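Local structure of RNA-dependent RNA polymerase (Qualyub virus, 6DX1) at residues C17-V22 with Q128-G133; M63-A68 with E86-E91; E28-E33 with D152-I157. The protein contains, in this fragment, a viral OTU-domain cysteine protease that acts as a deubiquitinase, presumably cutting ubiquitin from modified proteins. One frame throughout, in Å; residues are numbered along the deposited sequence.

Interaction 1 of 3, residues C17-V22 with Q128-G133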
loop_
_atom_site.group_PDB
_atom_site.type_symbol
_atom_site.label_atom_id
_atom_site.label_comp_id
_atom_site.label_asym_id
_atom_site.label_seq_id
_atom_site.Cartn_x
_atom_site.Cartn_y
_atom_site.Cartn_z
ATOM N N CYS A 17 -11.752 -0.730 -1.948
ATOM C CA CYS A 17 -11.128 -0.060 -0.810
ATOM C C CYS A 17 -12.118 0.059 0.342
ATOM O O CYS A 17 -13.270 0.455 0.136
ATOM C CB CYS A 17 -10.631 1.330 -1.217
ATOM S SG CYS A 17 -9.906 2.273 0.132
ATOM N N SER A 18 -11.673 -0.296 1.543
ATOM C CA SER A 18 -12.455 -0.115 2.764
ATOM C C SER A 18 -11.552 0.448 3.863
ATOM O O SER A 18 -10.322 0.460 3.735
ATOM C CB SER A 18 -13.115 -1.431 3.204
ATOM O OG SER A 18 -12.149 -2.479 3.362
ATOM N N GLN A 19 -12.162 0.915 4.957
ATOM C CA GLN A 19 -11.394 1.573 6.017
ATOM C C GLN A 19 -11.999 1.262 7.380
ATOM O O GLN A 19 -13.175 0.911 7.488
ATOM C CB GLN A 19 -11.336 3.093 5.810
ATOM C CG GLN A 19 -12.672 3.789 6.032
ATOM C CD GLN A 19 -12.624 5.266 5.675
ATOM O OE1 GLN A 19 -11.571 5.792 5.322
ATOM N NE2 GLN A 19 -13.767 5.934 5.760
ATOM N N ALA A 20 -11.194 1.423 8.431
ATOM C CA ALA A 20 -11.665 1.071 9.768
ATOM C C ALA A 20 -10.858 1.799 10.829
ATOM O O ALA A 20 -9.681 2.106 10.625
ATOM C CB ALA A 20 -11.559 -0.441 9.995
ATOM N N ASN A 21 -11.498 2.052 11.976
ATOM C CA ASN A 21 -10.777 2.393 13.197
ATOM C C ASN A 21 -10.382 1.092 13.878
ATOM O O ASN A 21 -11.240 0.245 14.139
ATOM C CB ASN A 21 -11.634 3.245 14.131
ATOM C CG ASN A 21 -11.928 4.598 13.548
ATOM O OD1 ASN A 21 -11.016 5.285 13.098
ATOM N ND2 ASN A 21 -13.205 4.984 13.511
ATOM N N VAL A 22 -9.086 0.911 14.121
ATOM C CA VAL A 22 -8.591 -0.350 14.666
ATOM C C VAL A 22 -7.367 -0.016 15.509
ATOM O O VAL A 22 -6.415 0.601 15.017
ATOM C CB VAL A 22 -8.290 -1.365 13.542
ATOM C CG1 VAL A 22 -7.481 -0.728 12.447
ATOM C CG2 VAL A 22 -7.617 -2.637 14.089
ATOM N N GLN A 128 -5.875 3.246 12.918
ATOM C CA GLN A 128 -6.760 3.145 11.758
ATOM C C GLN A 128 -6.129 2.233 10.717
ATOM O O GLN A 128 -4.906 2.067 10.667
ATOM C CB GLN A 128 -7.014 4.504 11.088
ATOM C CG GLN A 128 -7.613 5.578 11.940
ATOM C CD GLN A 128 -7.880 6.840 11.136
ATOM O OE1 GLN A 128 -7.957 6.803 9.899
ATOM N NE2 GLN A 128 -8.025 7.958 11.829
ATOM N N GLY A 129 -6.978 1.685 9.858
ATOM C CA GLY A 129 -6.519 0.944 8.699
ATOM C C GLY A 129 -7.304 1.346 7.466
ATOM O O GLY A 129 -8.472 1.726 7.543
ATOM N N ILE A 130 -6.629 1.294 6.322
ATOM C CA ILE A 130 -7.305 1.394 5.034
ATOM C C ILE A 130 -6.794 0.242 4.186
ATOM O O ILE A 130 -5.605 -0.093 4.229
ATOM C CB ILE A 130 -7.091 2.766 4.354
ATOM C CG1 ILE A 130 -7.828 2.833 3.018
ATOM C CG2 ILE A 130 -5.639 3.073 4.168
ATOM C CD1 ILE A 130 -8.280 4.252 2.671
ATOM N N ARG A 131 -7.699 -0.403 3.464
ATOM C CA ARG A 131 -7.421 -1.714 2.900
ATOM C C ARG A 131 -7.900 -1.764 1.459
ATOM O O ARG A 131 -8.971 -1.239 1.144
ATOM C CB ARG A 131 -8.122 -2.784 3.752
ATOM C CG ARG A 131 -8.272 -4.158 3.158
ATOM C CD ARG A 131 -9.064 -5.026 4.155
ATOM N NE ARG A 131 -10.512 -4.806 4.095
ATOM C CZ ARG A 131 -11.400 -5.778 4.261
ATOM N NH1 ARG A 131 -10.976 -7.014 4.507
ATOM N NH2 ARG A 131 -12.704 -5.530 4.178
ATOM N N TRP A 132 -7.101 -2.385 0.587
ATOM C CA TRP A 132 -7.510 -2.703 -0.783
ATOM C C TRP A 132 -7.536 -4.219 -0.912
ATOM O O TRP A 132 -6.494 -4.867 -0.763
ATOM C CB TRP A 132 -6.559 -2.088 -1.823
ATOM C CG TRP A 132 -6.652 -0.607 -1.868
ATOM C CD1 TRP A 132 -7.354 0.135 -2.768
ATOM C CD2 TRP A 132 -6.048 0.326 -0.959
ATOM N NE1 TRP A 132 -7.225 1.469 -2.484
ATOM C CE2 TRP A 132 -6.430 1.618 -1.379
ATOM C CE3 TRP A 132 -5.212 0.195 0.161
ATOM C CZ2 TRP A 132 -6.013 2.773 -0.722
ATOM C CZ3 TRP A 132 -4.796 1.345 0.820
ATOM C CH2 TRP A 132 -5.204 2.618 0.376
ATOM N N GLY A 133 -8.714 -4.775 -1.177
ATOM C CA GLY A 133 -8.927 -6.212 -1.172
ATOM C C GLY A 133 -9.698 -6.668 0.058
ATOM O O GLY A 133 -9.971 -5.905 0.983
HETATM O O HOH W 1 -11.470 -3.657 1.028
#
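Ser18 and Arg131 meet twice, by backbone and by side chain, where the antiparallel strands 17-25 and 125-132 run side by side in the mixed sheet of this OTU domain. Their backbones form a hydrogen-bonded pair, Arg131 N lying 2.8 Å from Ser18 O, with Ser18 N giving the return bond to Arg131 O. Two residues along, Ala20 and Gly129 repeat the pattern through Ala20 N to Gly129 O and Gly129 N to Ala20 O.

On the same face as Ser18, the Arg131 chain bends at its third torsion (chi3 80°) and turns the guanidinium edge onto the serine hydroxyl. Both NE and NH2 donate to this one oxygen, NE at 2.9 Å and NH2 at 3.2 Å from Ser18 OG, which lies in the guanidinium plane. A short hydroxyl suits the place because it can accept both bonds while staying close to the strand. The far nitrogen, NH1, is held by Gly135 O, and Trp10 makes a cation-pi contact with the same arginine, so the group is fixed on several sides.

On the other face, the end bearing Cys17, Ile130 and Trp132 is largely apolar, and polar residues such as Gln19 follow further along. Cys17 places CB 4.0 Å from the centroid of the Trp132 five-membered ring, a CH-pi contact over the face. Its sulfur also lies over this ring, SG being 4.1 Å from the centroid, and it touches Ile130 CG1 at 3.6 Å. The indole continues onto helix 101-111, where Ala104 and Ser108 are among its neighbours, so this end of the strand pair joins sheet to helix.

Beyond the strand end, Gly133 has a positive phi (106°), which glycine tolerates without strain. Its carbonyl turns back to accept from a water that also bonds Ser18 OG, with Gly133 O 2.7 Å from water 1.

Interaction 2 of 3, residues M63-A68 with E86-E91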
loop_
_atom_site.group_PDB
_atom_site.type_symbol
_atom_site.label_atom_id
_atom_site.label_comp_id
_atom_site.label_asym_id
_atom_site.label_seq_id
_atom_site.Cartn_x
_atom_site.Cartn_y
_atom_site.Cartn_z
ATOM N N MET A 63 6.161 -2.238 -12.620
ATOM C CA MET A 63 5.050 -3.177 -12.755
ATOM C C MET A 63 3.713 -2.467 -12.589
ATOM O O MET A 63 2.722 -2.872 -13.203
ATOM C CB MET A 63 5.188 -4.342 -11.765
ATOM C CG MET A 63 4.993 -3.986 -10.305
ATOM S SD MET A 63 5.211 -5.411 -9.198
ATOM C CE MET A 63 6.894 -5.917 -9.568
ATOM N N CYS A 64 3.675 -1.389 -11.806
ATOM C CA CYS A 64 2.452 -0.590 -11.706
ATOM C C CYS A 64 2.114 0.074 -13.036
ATOM O O CYS A 64 0.956 0.065 -13.467
ATOM C CB CYS A 64 2.599 0.470 -10.613
ATOM S SG CYS A 64 2.535 -0.211 -8.935
ATOM N N ARG A 65 3.113 0.671 -13.692
ATOM C CA ARG A 65 2.865 1.297 -14.986
ATOM C C ARG A 65 2.395 0.273 -16.003
ATOM O O ARG A 65 1.485 0.547 -16.797
ATOM C CB ARG A 65 4.135 1.993 -15.478
ATOM C CG ARG A 65 4.416 3.303 -14.787
ATOM C CD ARG A 65 5.615 4.011 -15.412
ATOM N NE ARG A 65 6.889 3.415 -15.026
ATOM C CZ ARG A 65 7.633 3.835 -14.004
ATOM N NH1 ARG A 65 7.230 4.860 -13.262
ATOM N NH2 ARG A 65 8.784 3.236 -13.724
ATOM N N GLU A 66 2.992 -0.920 -15.984
ATOM C CA GLU A 66 2.630 -1.940 -16.963
ATOM C C GLU A 66 1.208 -2.439 -16.754
ATOM O O GLU A 66 0.473 -2.648 -17.725
ATOM C CB GLU A 66 3.618 -3.101 -16.910
ATOM C CG GLU A 66 4.911 -2.784 -17.646
ATOM C CD GLU A 66 6.072 -3.631 -17.191
ATOM O OE1 GLU A 66 7.221 -3.317 -17.581
ATOM O OE2 GLU A 66 5.846 -4.619 -16.455
ATOM N N PHE A 67 0.800 -2.647 -15.495
ATOM C CA PHE A 67 -0.573 -3.077 -15.242
ATOM C C PHE A 67 -1.570 -1.982 -15.600
ATOM O O PHE A 67 -2.683 -2.272 -16.057
ATOM C CB PHE A 67 -0.739 -3.497 -13.781
ATOM C CG PHE A 67 -2.014 -4.250 -13.504
ATOM C CD1 PHE A 67 -2.157 -5.567 -13.911
ATOM C CD2 PHE A 67 -3.059 -3.642 -12.821
ATOM C CE1 PHE A 67 -3.330 -6.277 -13.642
ATOM C CE2 PHE A 67 -4.232 -4.345 -12.551
ATOM C CZ PHE A 67 -4.363 -5.661 -12.963
ATOM N N ALA A 68 -1.202 -0.717 -15.393
ATOM C CA ALA A 68 -2.079 0.365 -15.822
ATOM C C ALA A 68 -2.322 0.300 -17.325
ATOM O O ALA A 68 -3.436 0.566 -17.796
ATOM C CB ALA A 68 -1.486 1.718 -15.429
ATOM N N GLU A 86 -0.910 6.438 -20.344
ATOM C CA GLU A 86 0.250 7.244 -20.697
ATOM C C GLU A 86 0.414 8.409 -19.731
ATOM O O GLU A 86 1.540 8.762 -19.360
ATOM C CB GLU A 86 0.125 7.734 -22.145
ATOM C CG GLU A 86 -0.214 6.628 -23.167
ATOM C CD GLU A 86 -1.690 6.230 -23.144
ATOM O OE1 GLU A 86 -2.039 5.136 -23.628
ATOM O OE2 GLU A 86 -2.505 7.022 -22.641
ATOM N N HIS A 87 -0.701 9.008 -19.306
ATOM C CA HIS A 87 -0.651 10.068 -18.304
ATOM C C HIS A 87 -0.105 9.544 -16.978
ATOM O O HIS A 87 0.753 10.183 -16.359
ATOM C CB HIS A 87 -2.047 10.678 -18.129
ATOM C CG HIS A 87 -2.122 11.767 -17.103
ATOM N ND1 HIS A 87 -3.303 12.127 -16.488
ATOM C CD2 HIS A 87 -1.168 12.577 -16.587
ATOM C CE1 HIS A 87 -3.070 13.104 -15.630
ATOM N NE2 HIS A 87 -1.783 13.398 -15.672
ATOM N N TYR A 88 -0.573 8.371 -16.538
ATOM C CA TYR A 88 -0.043 7.798 -15.301
ATOM C C TYR A 88 1.452 7.513 -15.417
ATOM O O TYR A 88 2.221 7.807 -14.493
ATOM C CB TYR A 88 -0.798 6.518 -14.929
ATOM C CG TYR A 88 -0.167 5.820 -13.748
ATOM C CD1 TYR A 88 -0.224 6.391 -12.491
ATOM C CD2 TYR A 88 0.531 4.626 -13.904
ATOM C CE1 TYR A 88 0.377 5.789 -11.404
ATOM C CE2 TYR A 88 1.139 4.005 -12.819
ATOM C CZ TYR A 88 1.058 4.606 -11.571
ATOM O OH TYR A 88 1.653 4.025 -10.473
ATOM N N ALA A 89 1.880 6.930 -16.540
ATOM C CA ALA A 89 3.298 6.622 -16.719
ATOM C C ALA A 89 4.138 7.889 -16.681
ATOM O O ALA A 89 5.219 7.910 -16.078
ATOM C CB ALA A 89 3.514 5.878 -18.038
ATOM N N ARG A 90 3.644 8.957 -17.315
ATOM C CA ARG A 90 4.363 10.224 -17.346
ATOM C C ARG A 90 4.563 10.780 -15.945
ATOM O O ARG A 90 5.674 11.183 -15.583
ATOM C CB ARG A 90 3.597 11.216 -18.236
ATOM C CG ARG A 90 3.953 12.689 -18.106
ATOM C CD ARG A 90 3.191 13.518 -19.149
ATOM N NE ARG A 90 2.713 12.685 -20.264
ATOM C CZ ARG A 90 1.425 12.541 -20.590
ATOM N NH1 ARG A 90 0.522 13.199 -19.887
ATOM N NH2 ARG A 90 1.026 11.739 -21.587
ATOM N N GLU A 91 3.507 10.788 -15.132
ATOM C CA GLU A 91 3.606 11.372 -13.800
ATOM C C GLU A 91 4.394 10.482 -12.847
ATOM O O GLU A 91 5.164 10.985 -12.020
ATOM C CB GLU A 91 2.208 11.646 -13.246
ATOM C CG GLU A 91 1.478 12.752 -13.992
ATOM C CD GLU A 91 2.165 14.091 -13.833
ATOM O OE1 GLU A 91 2.493 14.455 -12.687
ATOM O OE2 GLU A 91 2.391 14.771 -14.857
#
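Tyr88 reaches across from helix 85-92 to the flank of helix 57-70 and meets Cys64, Arg65 and Ala68, three residues of an antiparallel helix pair in the helical part of the OTU fold. The two short segments run at 168° to each other with their axes 9.3 Å apart, and no hydrogen bond passes between them.

The ring is carried over by a first torsion that sets CG opposite the backbone N (chi1 173°). It arrives with an edge to the backbone of the other helix: CE2 is 3.9 Å from Arg65 CA, which lies near the ring plane. The small methyl of Ala68 approaches the ring obliquely, its CB 3.9 Å from Tyr88 CD2. Further out, the phenol oxygen passes Cys64, Tyr88 OH lying 3.7 Å from Cys64 CB, and bonds to Glu103 OE2 on helix 101-111. A tyrosine suits this place because its hydrocarbon edge packs between the helices while its hydroxyl finds a polar partner at the far end. Phe82, just before helix 85-92, meets the ring edge-to-face. Cys64 also touches Leu107, so helix 101-111, which carries Glu103 as well, borders this end of the contact.

Arg65 crosses Tyr88 at about a right angle, with the guanidinium turned 33° from the phenol ring. Its aliphatic part does the packing here: CD is 3.7 Å from Ala89 CA and 3.8 Å from Ala89 CB. With only a methyl, Ala89 lets the backbones come close, its CA standing 5.6 Å from Arg65 CA.

The charged end of the arginine is held outside the two segments. NH2 bonds to Asn62 OD1 on its own helix, while NH1 bonds to Ser92 OG, a hydroxyl that also bonds to Tyr88 O.

Interaction 3 of 3, residues E28-E33 with D152-I157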
loop_
_atom_site.group_PDB
_atom_site.type_symbol
_atom_site.label_atom_id
_atom_site.label_comp_id
_atom_site.label_asym_id
_atom_site.label_seq_id
_atom_site.Cartn_x
_atom_site.Cartn_y
_atom_site.Cartn_z
ATOM N N GLU A 28 2.676 -6.267 18.762
ATOM C CA GLU A 28 2.049 -7.513 19.176
ATOM C C GLU A 28 1.752 -8.423 17.986
ATOM O O GLU A 28 1.658 -9.647 18.157
ATOM C CB GLU A 28 0.779 -7.216 19.991
ATOM C CG GLU A 28 -0.346 -8.248 19.855
ATOM C CD GLU A 28 -1.474 -8.071 20.875
ATOM O OE1 GLU A 28 -1.944 -6.929 21.074
ATOM O OE2 GLU A 28 -1.909 -9.090 21.459
ATOM N N PHE A 29 1.695 -7.866 16.768
ATOM C CA PHE A 29 1.328 -8.616 15.578
ATOM C C PHE A 29 2.363 -8.597 14.469
ATOM O O PHE A 29 2.267 -9.420 13.554
ATOM C CB PHE A 29 0.012 -8.080 14.989
ATOM C CG PHE A 29 -1.145 -8.187 15.926
ATOM C CD1 PHE A 29 -1.838 -9.379 16.041
ATOM C CD2 PHE A 29 -1.524 -7.114 16.711
ATOM C CE1 PHE A 29 -2.900 -9.497 16.921
ATOM C CE2 PHE A 29 -2.593 -7.221 17.584
ATOM C CZ PHE A 29 -3.276 -8.420 17.690
ATOM N N PHE A 30 3.332 -7.688 14.516
ATOM C CA PHE A 30 4.237 -7.463 13.399
ATOM C C PHE A 30 5.635 -7.156 13.903
ATOM O O PHE A 30 5.818 -6.637 15.004
ATOM C CB PHE A 30 3.836 -6.250 12.547
ATOM C CG PHE A 30 2.461 -6.313 11.952
ATOM C CD1 PHE A 30 2.217 -7.034 10.794
ATOM C CD2 PHE A 30 1.430 -5.559 12.504
ATOM C CE1 PHE A 30 0.954 -7.034 10.210
ATOM C CE2 PHE A 30 0.171 -5.560 11.930
ATOM C CZ PHE A 30 -0.069 -6.296 10.786
ATOM N N ASN A 31 6.616 -7.410 13.039
ATOM C CA ASN A 31 7.938 -6.809 13.139
ATOM C C ASN A 31 8.076 -5.768 12.032
ATOM O O ASN A 31 7.679 -6.018 10.892
ATOM C CB ASN A 31 9.036 -7.872 13.010
ATOM C CG ASN A 31 8.985 -8.894 14.130
ATOM O OD1 ASN A 31 8.918 -8.533 15.299
ATOM N ND2 ASN A 31 8.989 -10.172 13.774
ATOM N N LYS A 32 8.625 -4.601 12.368
ATOM C CA LYS A 32 8.764 -3.510 11.408
ATOM C C LYS A 32 10.118 -3.588 10.713
ATOM O O LYS A 32 11.141 -3.876 11.348
ATOM C CB LYS A 32 8.606 -2.159 12.107
ATOM C CG LYS A 32 8.738 -0.964 11.177
ATOM C CD LYS A 32 8.555 0.336 11.925
ATOM C CE LYS A 32 9.686 0.559 12.923
ATOM N NZ LYS A 32 9.744 1.971 13.389
ATOM N N GLU A 33 10.114 -3.371 9.398
ATOM C CA GLU A 33 11.338 -3.222 8.615
ATOM C C GLU A 33 11.325 -1.844 7.974
ATOM O O GLU A 33 10.419 -1.522 7.200
ATOM C CB GLU A 33 11.466 -4.324 7.564
ATOM C CG GLU A 33 11.506 -5.718 8.209
ATOM C CD GLU A 33 11.852 -6.839 7.253
ATOM O OE1 GLU A 33 12.054 -6.576 6.052
ATOM O OE2 GLU A 33 11.923 -8.002 7.714
ATOM N N ASP A 152 6.647 2.286 6.129
ATOM C CA ASP A 152 7.552 1.188 6.444
ATOM C C ASP A 152 6.838 -0.138 6.222
ATOM O O ASP A 152 5.616 -0.194 6.057
ATOM C CB ASP A 152 8.051 1.303 7.880
ATOM C CG ASP A 152 8.918 2.536 8.091
ATOM O OD1 ASP A 152 8.621 3.328 9.010
ATOM O OD2 ASP A 152 9.900 2.702 7.329
ATOM N N PHE A 153 7.607 -1.226 6.214
ATOM C CA PHE A 153 7.050 -2.544 5.944
ATOM C C PHE A 153 6.805 -3.289 7.251
ATOM O O PHE A 153 7.586 -3.182 8.195
ATOM C CB PHE A 153 7.998 -3.351 5.054
ATOM C CG PHE A 153 7.527 -4.740 4.749
ATOM C CD1 PHE A 153 6.264 -4.970 4.223
ATOM C CD2 PHE A 153 8.374 -5.819 4.940
ATOM C CE1 PHE A 153 5.841 -6.256 3.923
ATOM C CE2 PHE A 153 7.963 -7.109 4.635
ATOM C CZ PHE A 153 6.687 -7.334 4.138
ATOM N N LEU A 154 5.708 -4.036 7.312
ATOM C CA LEU A 154 5.363 -4.792 8.511
ATOM C C LEU A 154 5.289 -6.273 8.161
ATOM O O LEU A 154 4.558 -6.651 7.244
ATOM C CB LEU A 154 4.026 -4.317 9.091
ATOM C CG LEU A 154 4.000 -2.908 9.676
ATOM C CD1 LEU A 154 2.539 -2.537 9.949
ATOM C CD2 LEU A 154 4.807 -2.810 10.945
ATOM N N VAL A 155 6.029 -7.103 8.890
ATOM C CA VAL A 155 6.025 -8.551 8.691
ATOM C C VAL A 155 5.178 -9.189 9.799
ATOM O O VAL A 155 5.519 -9.029 10.975
ATOM C CB VAL A 155 7.439 -9.145 8.710
ATOM C CG1 VAL A 155 7.380 -10.619 8.317
ATOM C CG2 VAL A 155 8.372 -8.376 7.796
ATOM N N PRO A 156 4.123 -9.920 9.465
ATOM C CA PRO A 156 3.330 -10.571 10.515
ATOM C C PRO A 156 4.163 -11.580 11.291
ATOM O O PRO A 156 4.960 -12.331 10.720
ATOM C CB PRO A 156 2.203 -11.260 9.735
ATOM C CG PRO A 156 2.134 -10.518 8.436
ATOM C CD PRO A 156 3.543 -10.119 8.128
ATOM N N ILE A 157 3.977 -11.573 12.606
ATOM C CA ILE A 157 4.589 -12.544 13.492
ATOM C C ILE A 157 3.887 -13.880 13.298
ATOM O O ILE A 157 2.657 -13.926 13.238
ATOM C CB ILE A 157 4.504 -12.088 14.954
ATOM C CG1 ILE A 157 5.359 -10.843 15.180
ATOM C CG2 ILE A 157 4.926 -13.219 15.893
ATOM C CD1 ILE A 157 5.135 -10.209 16.534
HETATM O O HOH W 2 0.788 -11.790 13.695
HETATM O O HOH W 3 8.843 3.957 11.463
#
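Phe30 and Leu154 both set CG beside the backbone N (chi1 -58° and -68°), which turns the two side chains toward each other, crossing at about a right angle, with the leucine methyl CD1 over the aromatic face, where strands 30-33 and 150-156 pair antiparallel at one margin of the OTU sheet. Leu154 CD1 lies 4.2 Å from the Phe30 ring centroid in a CH-pi contact, and Leu154 CB touches Phe30 CD1 at 3.7 Å. Trp118 and Tyr137 meet the same ring, so a large aromatic fits this buried position. Pro156 packs at its edge, with Pro156 N 3.7 Å from Phe30 CD1.

On the face bearing Glu33, Phe153 and Val155, the glutamate lies alongside Phe153 with the carboxylate turned 80° from the ring. One oxygen sits in plane at the ring edge, OE1 being 3.9 Å from Phe153 CD2; the other touches Val155, OE2 to CG2 at 3.6 Å. Phe153 continues onto Thr48 and Phe49 of helix 41-51.

Lys32 reaches out to a salt bridge with Asp123, while Asp152 OD2 is bonded by His150 NE2 and Thr35 N.

Backbone bonds hold the strands, among them Val155 N to Asn31 O at 2.8 Å. At the end of the pairing, Ile157 N donates from above the carbonyl plane of Phe29 O at 2.9 Å, and water 2 gives a proton to that oxygen and to Ile157 O.

How the interactions relate
Interactions 1 and 3 belong to one sheet, with centres about 17 Å apart, and each mixes buried with exposed residues. Both rest on antiparallel backbone bonds, but interaction 3 uses the outermost strand 30-33, whereas interaction 1 lies one strand in from the other margin. Their segments alternate along the chain. Interaction 2 is nested in the loops that both close and lies across the chain's centre from them; it is fully buried and joins helices by van der Waals packing, with no hydrogen bond between the two segments. Helix 101-111 touches both interactions 1 and 2, through Trp132 in one and Cys64 and Tyr88 in the other, and so bridges sheet and helices.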